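YkuJ (Bacillus subtilis, PDB 2FFG) is of unknown function but folds as a small alpha+beta domain, an antiparallel sheet packed against two helices, and assembles as a homodimer. Local coordinates at residues 9-14 with 68-73; 27-32 with 37-42; 49-52 with 58-61. All blocks are in the same frame, centred on the assembly; numbering follows the deposited sequence.

Contact 1 (9-14 with 68-73); sequences TRLQSL and DMVSIE
Leu11 and Val70 meet tip to tip where helix 3-21 faces helix 67-79, the two helices that lie on the same face of a four-stranded antiparallel sheet in this alpha-beta4-alpha fold. The backbones stay well apart: the nearest pair of alpha carbons, Leu11 CA and Ser71 CA, is separated by 7.7 Å, and just three side chains span the gap, burying 97 Å² in all. Leu11 does most of the reaching. With CG beside the backbone N and CD1 extended away from CA (chi2 -177°), CD1 becomes the far tip of the chain. It lands on two residues at once, lying 3.5 Å from Val70 CG1 in an ordinary apolar contact. The same methyl sits 3.0 Å from Ser71 OG, which is short for a carbon against a hydroxyl oxygen, so the exact placement there is doubtful. Val70 meets Leu11 with CG1, the branch that its chi1 of 61° sets between the backbone N and the carbonyl carbon. Phe48 of strand 47-54 touches both Leu11 and Val70, joining the helix pair to the sheet. The hydroxyl of Ser71 has its polar partner in its own helix: OG donates to Ile67 O one turn earlier, a bond that satisfies it inside a buried contact. On helix 3-21, Arg10 carries a salt bridge to Glu16 of the second subunit. Behind its hydroxyl, Ser71 CB lies 4.1 Å from Leu11 CD1.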
ATOM      1  N   THR A   9       2.242 -10.312   1.330  1.00 27.81           N
ATOM      2  CA  THR A   9       3.052  -9.375   0.576  1.00 31.20           C
ATOM      3  C   THR A   9       2.950  -8.004   1.236  1.00 30.10           C
ATOM      4  O   THR A   9       3.962  -7.374   1.560  1.00 31.04           O
ATOM      5  CB  THR A   9       2.576  -9.265  -0.884  1.00 37.28           C
ATOM      6  OG1 THR A   9       2.586 -10.562  -1.489  1.00 40.20           O
ATOM      7  CG2 THR A   9       3.510  -8.355  -1.673  1.00 40.78           C
ATOM      8  N   ARG A  10       1.719  -7.565   1.461  1.00 23.95           N
ATOM      9  CA  ARG A  10       1.479  -6.272   2.073  1.00 22.96           C
ATOM     10  C   ARG A  10       2.146  -6.121   3.442  1.00 21.39           C
ATOM     11  O   ARG A  10       2.603  -5.034   3.805  1.00 19.62           O
ATOM     12  CB  ARG A  10      -0.027  -6.032   2.180  1.00 26.82           C
ATOM     13  CG  ARG A  10      -0.709  -5.801   0.835  1.00 27.23           C
ATOM     14  CD  ARG A  10      -2.230  -5.785   0.988  1.00 29.58           C
ATOM     15  NE  ARG A  10      -2.918  -5.359  -0.230  1.00 32.12           N
ATOM     16  CZ  ARG A  10      -3.016  -6.080  -1.341  1.00 31.81           C
ATOM     17  NH1 ARG A  10      -2.472  -7.284  -1.412  1.00 34.91           N
ATOM     18  NH2 ARG A  10      -3.660  -5.590  -2.390  1.00 34.61           N
ATOM     19  N   LEU A  11       2.200  -7.208   4.205  1.00 21.01           N
ATOM     20  CA  LEU A  11       2.814  -7.156   5.519  1.00 22.93           C
ATOM     21  C   LEU A  11       4.330  -7.135   5.410  1.00 23.49           C
ATOM     22  O   LEU A  11       5.008  -6.611   6.283  1.00 24.96           O
ATOM     23  CB  LEU A  11       2.362  -8.340   6.379  1.00 26.55           C
ATOM     24  CG  LEU A  11       0.871  -8.371   6.742  1.00 27.19           C
ATOM     25  CD1 LEU A  11       0.583  -9.555   7.651  1.00 27.41           C
ATOM     26  CD2 LEU A  11       0.481  -7.081   7.429  1.00 24.96           C
ATOM     27  N   GLN A  12       4.859  -7.698   4.331  1.00 34.23           N
ATOM     28  CA  GLN A  12       6.300  -7.718   4.133  1.00 37.53           C
ATOM     29  C   GLN A  12       6.776  -6.329   3.765  1.00 38.54           C
ATOM     30  O   GLN A  12       7.799  -5.861   4.275  1.00 39.82           O
ATOM     31  CB  GLN A  12       6.679  -8.711   3.041  1.00 33.82           C
ATOM     32  CG  GLN A  12       6.403 -10.152   3.412  1.00 33.19           C
ATOM     33  CD  GLN A  12       6.685 -11.094   2.265  1.00 34.67           C
ATOM     34  OE1 GLN A  12       6.305 -10.831   1.118  1.00 35.50           O
ATOM     35  NE2 GLN A  12       7.343 -12.204   2.563  1.00 34.80           N
ATOM     36  N   SER A  13       6.032  -5.664   2.883  1.00 35.38           N
ATOM     37  CA  SER A  13       6.396  -4.314   2.480  1.00 37.08           C
ATOM     38  C   SER A  13       6.117  -3.351   3.627  1.00 36.43           C
ATOM     39  O   SER A  13       6.740  -2.297   3.722  1.00 37.77           O
ATOM     40  CB  SER A  13       5.629  -3.890   1.218  1.00 47.09           C
ATOM     41  OG  SER A  13       4.231  -3.970   1.402  1.00 50.10           O
ATOM     42  N   LEU A  14       5.193  -3.732   4.505  1.00 32.17           N
ATOM     43  CA  LEU A  14       4.840  -2.910   5.659  1.00 33.85           C
ATOM     44  C   LEU A  14       6.019  -2.858   6.633  1.00 35.21           C
ATOM     45  O   LEU A  14       6.352  -1.794   7.150  1.00 35.20           O
ATOM     46  CB  LEU A  14       3.586  -3.481   6.348  1.00 37.09           C
ATOM     47  CG  LEU A  14       2.775  -2.716   7.417  1.00 36.72           C
ATOM     48  CD1 LEU A  14       3.297  -2.999   8.802  1.00 36.93           C
ATOM     49  CD2 LEU A  14       2.784  -1.225   7.123  1.00 37.19           C
ATOM     50  N   ASP A  68       3.542 -14.849   9.292  1.00 33.53           N
ATOM     51  CA  ASP A  68       2.620 -15.850   8.768  1.00 35.56           C
ATOM     52  C   ASP A  68       1.413 -16.007   9.673  1.00 35.10           C
ATOM     53  O   ASP A  68       0.294 -16.205   9.200  1.00 34.52           O
ATOM     54  CB  ASP A  68       3.308 -17.219   8.594  1.00 37.14           C
ATOM     55  CG  ASP A  68       4.253 -17.254   7.404  1.00 38.43           C
ATOM     56  OD1 ASP A  68       4.025 -16.495   6.442  1.00 37.48           O
ATOM     57  OD2 ASP A  68       5.214 -18.051   7.419  1.00 41.00           O
HETATM   58  N   MSE A  69       1.644 -15.910  10.977  1.00 31.72           N
HETATM   59  CA  MSE A  69       0.574 -16.050  11.943  1.00 31.48           C
HETATM   60  C   MSE A  69      -0.369 -14.856  12.030  1.00 28.39           C
HETATM   61  O   MSE A  69      -1.554 -15.024  12.306  1.00 27.84           O
HETATM   62  CB  MSE A  69       1.174 -16.366  13.298  1.00 53.52           C
HETATM   63  CG  MSE A  69       1.830 -17.727  13.294  1.00 62.42           C
HETATM   64 SE   MSE A  69       2.723 -18.136  14.921  1.00 76.94          SE
HETATM   65  CE  MSE A  69       1.159 -18.335  16.052  1.00 69.49           C
ATOM     66  N   VAL A  70       0.143 -13.652  11.809  1.00 23.20           N
ATOM     67  CA  VAL A  70      -0.715 -12.486  11.852  1.00 20.57           C
ATOM     68  C   VAL A  70      -1.517 -12.466  10.548  1.00 20.27           C
ATOM     69  O   VAL A  70      -2.685 -12.103  10.529  1.00 22.36           O
ATOM     70  CB  VAL A  70       0.108 -11.189  12.020  1.00 26.10           C
ATOM     71  CG1 VAL A  70       1.067 -11.010  10.847  1.00 24.27           C
ATOM     72  CG2 VAL A  70      -0.832  -9.997  12.159  1.00 24.59           C
ATOM     73  N   SER A  71      -0.886 -12.901   9.460  1.00 20.83           N
ATOM     74  CA  SER A  71      -1.541 -12.962   8.163  1.00 19.43           C
ATOM     75  C   SER A  71      -2.747 -13.895   8.193  1.00 20.39           C
ATOM     76  O   SER A  71      -3.792 -13.603   7.617  1.00 20.24           O
ATOM     77  CB  SER A  71      -0.561 -13.449   7.100  1.00 17.23           C
ATOM     78  OG  SER A  71       0.462 -12.494   6.845  1.00 22.21           O
ATOM     79  N   ILE A  72      -2.585 -15.027   8.867  1.00 26.62           N
ATOM     80  CA  ILE A  72      -3.635 -16.026   8.981  1.00 26.23           C
ATOM     81  C   ILE A  72      -4.829 -15.462   9.735  1.00 26.32           C
ATOM     82  O   ILE A  72      -5.984 -15.626   9.334  1.00 27.32           O
ATOM     83  CB  ILE A  72      -3.089 -17.270   9.709  1.00 21.38           C
ATOM     84  CG1 ILE A  72      -2.099 -17.981   8.790  1.00 21.42           C
ATOM     85  CG2 ILE A  72      -4.223 -18.186  10.143  1.00 15.50           C
ATOM     86  CD1 ILE A  72      -1.222 -19.028   9.475  1.00 39.50           C
ATOM     87  N   GLU A  73      -4.527 -14.798  10.839  1.00 23.40           N
ATOM     88  CA  GLU A  73      -5.538 -14.189  11.681  1.00 21.79           C
ATOM     89  C   GLU A  73      -6.304 -13.151  10.866  1.00 20.91           C
ATOM     90  O   GLU A  73      -7.538 -13.092  10.912  1.00 21.65           O
ATOM     91  CB  GLU A  73      -4.850 -13.530  12.878  1.00 22.79           C
ATOM     92  CG  GLU A  73      -5.779 -12.919  13.911  1.00 24.89           C
ATOM     93  CD  GLU A  73      -6.460 -13.959  14.775  1.00 24.74           C
ATOM     94  OE1 GLU A  73      -5.837 -15.004  15.060  1.00 21.07           O
ATOM     95  OE2 GLU A  73      -7.615 -13.712  15.186  1.00 29.38           O
TER

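Contact 2 (27-32 with 37-42); sequences RYFEVN and CSVKYF
The first beta hairpin of the fold pairs strand 25-31 with strand 34-42, and at its centre Arg27, Tyr28 and Phe29 face Val39, Ser38 and Cys37. The strand directions differ by 157°, a twisted antiparallel pair. Arg27-Val39 and Phe29-Cys37 are hydrogen-bonded pairs, with the non-hydrogen-bonded pair Tyr28-Ser38 between them. Four backbone bonds fix this register, in two reciprocal sets: Arg27 and Val39 each donate N-H to the other's carbonyl, and so do Phe29 and Cys37. Phe29 N to Cys37 O is short at 2.8 Å. The return bond, Cys37 N to Phe29 O, is longer at 3.3 Å. Between the two sets, Tyr28 CA and Ser38 CA make bent CA-H...O contacts with Cys37 O and Arg27 O respectively.

Side chains divide between the two faces. Arg27, Phe29, Cys37 and Val39 share the face covered by the helices, where Ile7 and Ile74 also touch Phe29. Cys37 SG lies 5.3 Å from the centroid of the Phe29 ring, 58° off the ring normal, so this sulfur-aromatic contact is oblique rather than stacked on the face. Arg27 and Val39 run alongside each other, Arg27 CG approaching Val39 CG1 to 3.9 Å, while the arginine's end leads off to a salt bridge from NH2 to Glu16 OE1 of the second subunit. On the other face Tyr28 CD1 rests 3.5 Å from Ser38 CB, the ring set obliquely to it, and Lys35 adds a cation-pi contact to that ring. Val39 CG1, placed between its backbone N and carbonyl carbon (chi1 56°), also meets Phe29: it comes in at the ring edge, in the ring plane, 3.5 Å from CE1.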
ATOM      1  N   ARG A  27      -1.230  -0.133   8.565  1.00 27.47           N
ATOM      2  CA  ARG A  27      -2.142  -0.122   7.428  1.00 25.36           C
ATOM      3  C   ARG A  27      -3.447  -0.835   7.792  1.00 24.50           C
ATOM      4  O   ARG A  27      -3.524  -1.563   8.787  1.00 21.42           O
ATOM      5  CB  ARG A  27      -1.506  -0.753   6.184  1.00 26.47           C
ATOM      6  CG  ARG A  27      -1.356  -2.260   6.199  1.00 26.62           C
ATOM      7  CD  ARG A  27      -0.464  -2.702   5.057  1.00 28.54           C
ATOM      8  NE  ARG A  27      -1.077  -2.542   3.735  1.00 30.15           N
ATOM      9  CZ  ARG A  27      -0.398  -2.541   2.582  1.00 28.47           C
ATOM     10  NH1 ARG A  27       0.928  -2.684   2.576  1.00 23.45           N
ATOM     11  NH2 ARG A  27      -1.045  -2.408   1.428  1.00 28.79           N
ATOM     12  N   TYR A  28      -4.473  -0.597   6.985  1.00 25.06           N
ATOM     13  CA  TYR A  28      -5.783  -1.181   7.208  1.00 24.85           C
ATOM     14  C   TYR A  28      -6.060  -2.281   6.212  1.00 24.86           C
ATOM     15  O   TYR A  28      -5.448  -2.361   5.154  1.00 21.72           O
ATOM     16  CB  TYR A  28      -6.883  -0.132   7.031  1.00 25.62           C
ATOM     17  CG  TYR A  28      -6.887   0.956   8.059  1.00 29.87           C
ATOM     18  CD1 TYR A  28      -7.478   0.759   9.303  1.00 28.80           C
ATOM     19  CD2 TYR A  28      -6.283   2.186   7.802  1.00 31.63           C
ATOM     20  CE1 TYR A  28      -7.472   1.761  10.276  1.00 30.10           C
ATOM     21  CE2 TYR A  28      -6.269   3.206   8.773  1.00 31.45           C
ATOM     22  CZ  TYR A  28      -6.866   2.981  10.005  1.00 32.26           C
ATOM     23  OH  TYR A  28      -6.861   3.968  10.967  1.00 32.65           O
ATOM     24  N   PHE A  29      -6.994  -3.139   6.578  1.00 25.20           N
ATOM     25  CA  PHE A  29      -7.439  -4.198   5.703  1.00 25.54           C
ATOM     26  C   PHE A  29      -8.928  -4.019   5.782  1.00 27.37           C
ATOM     27  O   PHE A  29      -9.517  -4.122   6.857  1.00 30.03           O
ATOM     28  CB  PHE A  29      -7.040  -5.577   6.220  1.00 26.06           C
ATOM     29  CG  PHE A  29      -5.591  -5.878   6.041  1.00 26.76           C
ATOM     30  CD1 PHE A  29      -4.653  -5.401   6.949  1.00 27.36           C
ATOM     31  CD2 PHE A  29      -5.153  -6.586   4.929  1.00 26.02           C
ATOM     32  CE1 PHE A  29      -3.294  -5.623   6.748  1.00 29.38           C
ATOM     33  CE2 PHE A  29      -3.799  -6.815   4.714  1.00 26.01           C
ATOM     34  CZ  PHE A  29      -2.866  -6.333   5.623  1.00 27.94           C
ATOM     35  N   GLU A  30      -9.537  -3.699   4.655  1.00 29.67           N
ATOM     36  CA  GLU A  30     -10.964  -3.510   4.630  1.00 33.49           C
ATOM     37  C   GLU A  30     -11.630  -4.454   3.653  1.00 34.18           C
ATOM     38  O   GLU A  30     -10.999  -4.972   2.733  1.00 35.23           O
ATOM     39  CB  GLU A  30     -11.300  -2.057   4.295  1.00 39.89           C
ATOM     40  CG  GLU A  30     -10.564  -1.482   3.116  1.00 42.81           C
ATOM     41  CD  GLU A  30     -10.925  -0.019   2.866  1.00 45.98           C
ATOM     42  OE1 GLU A  30     -10.667   0.834   3.746  1.00 43.19           O
ATOM     43  OE2 GLU A  30     -11.473   0.276   1.780  1.00 49.76           O
ATOM     44  N   VAL A  31     -12.909  -4.693   3.895  1.00 30.73           N
ATOM     45  CA  VAL A  31     -13.722  -5.555   3.060  1.00 33.26           C
ATOM     46  C   VAL A  31     -14.937  -4.715   2.694  1.00 35.58           C
ATOM     47  O   VAL A  31     -15.674  -4.271   3.570  1.00 35.95           O
ATOM     48  CB  VAL A  31     -14.187  -6.819   3.831  1.00 34.75           C
ATOM     49  CG1 VAL A  31     -15.224  -7.580   3.023  1.00 35.82           C
ATOM     50  CG2 VAL A  31     -13.008  -7.714   4.112  1.00 32.22           C
ATOM     51  N   ASN A  32     -15.124  -4.466   1.403  1.00 55.28           N
ATOM     52  CA  ASN A  32     -16.270  -3.686   0.939  1.00 57.88           C
ATOM     53  C   ASN A  32     -16.255  -2.246   1.470  1.00 55.65           C
ATOM     54  O   ASN A  32     -17.273  -1.734   1.939  1.00 57.19           O
ATOM     55  CB  ASN A  32     -17.570  -4.394   1.356  1.00 80.44           C
ATOM     56  CG  ASN A  32     -18.780  -3.876   0.614  1.00 84.46           C
ATOM     57  OD1 ASN A  32     -18.751  -3.718  -0.609  1.00 87.35           O
ATOM     58  ND2 ASN A  32     -19.861  -3.620   1.346  1.00 86.18           N
ATOM     59  N   CYS A  37      -9.775  -4.300  10.129  1.00 19.86           N
ATOM     60  CA  CYS A  37      -8.644  -4.279  11.049  1.00 19.95           C
ATOM     61  C   CYS A  37      -7.432  -3.495  10.512  1.00 21.31           C
ATOM     62  O   CYS A  37      -7.344  -3.171   9.330  1.00 20.32           O
ATOM     63  CB  CYS A  37      -8.212  -5.717  11.381  1.00 20.53           C
ATOM     64  SG  CYS A  37      -7.522  -6.649   9.978  1.00 21.26           S
ATOM     65  N   SER A  38      -6.507  -3.167  11.405  1.00 25.33           N
ATOM     66  CA  SER A  38      -5.295  -2.477  11.012  1.00 26.31           C
ATOM     67  C   SER A  38      -4.124  -3.191  11.683  1.00 27.63           C
ATOM     68  O   SER A  38      -4.268  -3.782  12.757  1.00 26.76           O
ATOM     69  CB  SER A  38      -5.336  -1.018  11.443  1.00 28.06           C
ATOM     70  OG  SER A  38      -5.361  -0.908  12.849  1.00 35.60           O
ATOM     71  N   VAL A  39      -2.969  -3.168  11.034  1.00 24.68           N
ATOM     72  CA  VAL A  39      -1.802  -3.808  11.603  1.00 25.76           C
ATOM     73  C   VAL A  39      -0.667  -2.801  11.688  1.00 25.04           C
ATOM     74  O   VAL A  39      -0.431  -2.032  10.763  1.00 23.87           O
ATOM     75  CB  VAL A  39      -1.362  -5.042  10.761  1.00 34.34           C
ATOM     76  CG1 VAL A  39      -1.114  -4.628   9.323  1.00 36.37           C
ATOM     77  CG2 VAL A  39      -0.098  -5.665  11.355  1.00 34.14           C
ATOM     78  N   LYS A  40       0.017  -2.798  12.821  1.00 24.37           N
ATOM     79  CA  LYS A  40       1.134  -1.896  13.031  1.00 25.27           C
ATOM     80  C   LYS A  40       2.387  -2.732  13.282  1.00 26.35           C
ATOM     81  O   LYS A  40       2.365  -3.702  14.052  1.00 25.40           O
ATOM     82  CB  LYS A  40       0.843  -0.992  14.225  1.00 36.57           C
ATOM     83  CG  LYS A  40       1.813   0.151  14.408  1.00 41.00           C
ATOM     84  CD  LYS A  40       1.277   1.136  15.443  1.00 44.57           C
ATOM     85  CE  LYS A  40       2.163   2.366  15.556  1.00 47.11           C
ATOM     86  NZ  LYS A  40       1.614   3.358  16.519  1.00 49.19           N
ATOM     87  N   TYR A  41       3.470  -2.381  12.606  1.00 27.87           N
ATOM     88  CA  TYR A  41       4.719  -3.103  12.773  1.00 30.54           C
ATOM     89  C   TYR A  41       5.691  -2.326  13.637  1.00 33.19           C
ATOM     90  O   TYR A  41       6.041  -1.191  13.310  1.00 33.16           O
ATOM     91  CB  TYR A  41       5.377  -3.380  11.420  1.00 32.22           C
ATOM     92  CG  TYR A  41       6.682  -4.126  11.556  1.00 31.97           C
ATOM     93  CD1 TYR A  41       6.695  -5.465  11.940  1.00 31.90           C
ATOM     94  CD2 TYR A  41       7.903  -3.496  11.328  1.00 32.56           C
ATOM     95  CE1 TYR A  41       7.888  -6.168  12.093  1.00 32.58           C
ATOM     96  CE2 TYR A  41       9.116  -4.190  11.479  1.00 34.48           C
ATOM     97  CZ  TYR A  41       9.095  -5.528  11.862  1.00 34.92           C
ATOM     98  OH  TYR A  41      10.272  -6.231  12.001  1.00 33.76           O
ATOM     99  N   PHE A  42       6.121  -2.932  14.741  1.00 28.28           N
ATOM    100  CA  PHE A  42       7.084  -2.292  15.631  1.00 32.31           C
ATOM    101  C   PHE A  42       8.438  -2.959  15.447  1.00 34.34           C
ATOM    102  O   PHE A  42       8.587  -4.140  15.741  1.00 34.31           O
ATOM    103  CB  PHE A  42       6.658  -2.430  17.094  1.00 42.21           C
ATOM    104  CG  PHE A  42       5.362  -1.753  17.417  1.00 44.17           C
ATOM    105  CD1 PHE A  42       4.147  -2.350  17.100  1.00 44.68           C
ATOM    106  CD2 PHE A  42       5.353  -0.506  18.026  1.00 44.85           C
ATOM    107  CE1 PHE A  42       2.942  -1.709  17.386  1.00 46.53           C
ATOM    108  CE2 PHE A  42       4.153   0.142  18.316  1.00 45.69           C
ATOM    109  CZ  PHE A  42       2.949  -0.459  17.996  1.00 46.85           C
TER

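Contact 3 (49-52 with 58-61); sequences ELTV and KPNT
The second beta hairpin, strands 47-54 and 57-64, is sampled here near its turn, where Thr51 faces Thr61 in a non-hydrogen-bonded pair and Val52 faces Asn60 in a hydrogen-bonded one. Val52 N donates to Asn60 O at 2.8 Å, nearly straight at 171°. Its return partner is weaker, Asn60 N reaching Val52 O at 3.3 Å. A water sits beside this weak bond, donating to Val52 O at 2.6 Å and accepting from Asn60 N at 3.2 Å. On the Thr51 side of the sheet the side chains lie alongside one another. Thr51 splits its two branches between neighbours: OG1 stands 3.4 Å from Thr61 CG2, while CG2, trans to the backbone N, packs 3.6 Å from Pro59 CB. Glu49 crosses Thr61 obliquely; with CG anti to the backbone N (chi1 -178°), that atom lies 4.1 Å from Thr61 CB. Leu50 and Val52 turn to the opposite face, where helix 67-79 packs on them through Ile74 and Leu77. Leu50 O also receives a short CA-H...O contact from Thr61 CA. With one amide hydrogen shared between a carbonyl and a water, and one carbonyl taking two donors, the pairing appears partly hydrated: of the two bonds between Val52 and Asn60, the one from Val52 N is the shorter and straighter, and solvent shares the weaker one on strand 57-64, an outermost strand of the sheet within this chain.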
ATOM      1  N   GLU A  49       1.270  -5.720  15.565  1.00 27.24           N
ATOM      2  CA  GLU A  49       0.192  -5.510  16.512  1.00 26.24           C
ATOM      3  C   GLU A  49      -1.089  -5.394  15.692  1.00 24.69           C
ATOM      4  O   GLU A  49      -1.248  -4.477  14.888  1.00 23.92           O
ATOM      5  CB  GLU A  49       0.410  -4.237  17.319  1.00 37.35           C
ATOM      6  CG  GLU A  49      -0.671  -4.011  18.357  1.00 41.61           C
ATOM      7  CD  GLU A  49      -0.548  -2.669  19.041  1.00 43.84           C
ATOM      8  OE1 GLU A  49      -0.649  -1.633  18.345  1.00 48.77           O
ATOM      9  OE2 GLU A  49      -0.351  -2.649  20.271  1.00 44.34           O
ATOM     10  N   LEU A  50      -1.986  -6.349  15.875  1.00 27.28           N
ATOM     11  CA  LEU A  50      -3.241  -6.342  15.149  1.00 25.67           C
ATOM     12  C   LEU A  50      -4.367  -5.736  15.989  1.00 23.61           C
ATOM     13  O   LEU A  50      -4.595  -6.134  17.129  1.00 21.80           O
ATOM     14  CB  LEU A  50      -3.608  -7.762  14.744  1.00 26.98           C
ATOM     15  CG  LEU A  50      -4.898  -7.936  13.941  1.00 28.88           C
ATOM     16  CD1 LEU A  50      -4.684  -7.526  12.493  1.00 26.84           C
ATOM     17  CD2 LEU A  50      -5.331  -9.388  14.010  1.00 29.96           C
ATOM     18  N   THR A  51      -5.053  -4.762  15.409  1.00 23.94           N
ATOM     19  CA  THR A  51      -6.170  -4.093  16.054  1.00 21.52           C
ATOM     20  C   THR A  51      -7.445  -4.487  15.308  1.00 21.68           C
ATOM     21  O   THR A  51      -7.551  -4.291  14.096  1.00 19.67           O
ATOM     22  CB  THR A  51      -5.967  -2.569  16.021  1.00 20.90           C
ATOM     23  OG1 THR A  51      -4.796  -2.242  16.780  1.00 20.45           O
ATOM     24  CG2 THR A  51      -7.157  -1.850  16.614  1.00 18.09           C
ATOM     25  N   VAL A  52      -8.394  -5.068  16.042  1.00 21.36           N
ATOM     26  CA  VAL A  52      -9.659  -5.535  15.479  1.00 21.84           C
ATOM     27  C   VAL A  52     -10.799  -4.604  15.885  1.00 22.83           C
ATOM     28  O   VAL A  52     -11.114  -4.466  17.069  1.00 22.12           O
ATOM     29  CB  VAL A  52      -9.991  -6.956  15.988  1.00 23.13           C
ATOM     30  CG1 VAL A  52     -11.217  -7.502  15.259  1.00 20.82           C
ATOM     31  CG2 VAL A  52      -8.783  -7.867  15.818  1.00 23.67           C
ATOM     32  N   LYS A  58     -14.394  -0.100  22.030  1.00 24.16           N
ATOM     33  CA  LYS A  58     -12.966   0.189  21.981  1.00 24.65           C
ATOM     34  C   LYS A  58     -12.352  -1.029  21.268  1.00 21.47           C
ATOM     35  O   LYS A  58     -12.688  -2.170  21.577  1.00 18.71           O
ATOM     36  CB  LYS A  58     -12.442   0.310  23.417  1.00 49.92           C
ATOM     37  CG  LYS A  58     -10.966   0.571  23.581  1.00 55.70           C
ATOM     38  CD  LYS A  58     -10.659   0.736  25.070  1.00 60.91           C
ATOM     39  CE  LYS A  58      -9.210   1.120  25.327  1.00 63.25           C
ATOM     40  NZ  LYS A  58      -8.270   0.056  24.885  1.00 64.08           N
ATOM     41  N   PRO A  59     -11.448  -0.808  20.304  1.00 27.42           N
ATOM     42  CA  PRO A  59     -10.874  -1.976  19.622  1.00 28.89           C
ATOM     43  C   PRO A  59      -9.897  -2.812  20.448  1.00 27.24           C
ATOM     44  O   PRO A  59      -9.238  -2.310  21.356  1.00 27.60           O
ATOM     45  CB  PRO A  59     -10.213  -1.361  18.385  1.00 22.06           C
ATOM     46  CG  PRO A  59      -9.757  -0.027  18.890  1.00 22.48           C
ATOM     47  CD  PRO A  59     -10.946   0.449  19.720  1.00 20.81           C
ATOM     48  N   ASN A  60      -9.812  -4.095  20.123  1.00 23.05           N
ATOM     49  CA  ASN A  60      -8.892  -4.986  20.820  1.00 23.26           C
ATOM     50  C   ASN A  60      -7.628  -5.204  20.007  1.00 22.42           C
ATOM     51  O   ASN A  60      -7.675  -5.280  18.782  1.00 22.38           O
ATOM     52  CB  ASN A  60      -9.576  -6.316  21.125  1.00 25.98           C
ATOM     53  CG  ASN A  60     -10.409  -6.254  22.393  1.00 25.64           C
ATOM     54  OD1 ASN A  60     -10.928  -5.203  22.751  1.00 26.45           O
ATOM     55  ND2 ASN A  60     -10.541  -7.387  23.078  1.00 31.50           N
ATOM     56  N   THR A  61      -6.492  -5.274  20.695  1.00 26.58           N
ATOM     57  CA  THR A  61      -5.212  -5.476  20.029  1.00 25.75           C
ATOM     58  C   THR A  61      -4.588  -6.802  20.419  1.00 24.56           C
ATOM     59  O   THR A  61      -4.739  -7.260  21.543  1.00 26.72           O
ATOM     60  CB  THR A  61      -4.221  -4.385  20.383  1.00 26.67           C
ATOM     61  OG1 THR A  61      -3.897  -4.482  21.772  1.00 31.38           O
ATOM     62  CG2 THR A  61      -4.805  -3.025  20.090  1.00 26.24           C
TER
HETATM   63  O   HOH W   1     -12.004  -6.088  18.850  1.00 24.57           O

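Contacts 2 and 3 are consecutive hairpins of one antiparallel sheet, their centres about 10 Å apart, sewn together by probable backbone bonds from Glu49 N to Lys40 O (2.7 Å) and Thr51 N to Ser38 O (2.9 Å). Contact 1 closes the chain around both and joins the two helices. It reaches contact 2 through Leu11 CD2, 3.5 Å from Val39 CG1, and contact 3, its centre about 16 Å away, through Glu73 CG, 3.6 Å from Leu50 CD2. Arg10 of contact 1 and Arg27 of contact 2 converge on Glu16 OE1 of the second subunit, tying both to the dimer interface; no other chain of the assembly touches contact 3.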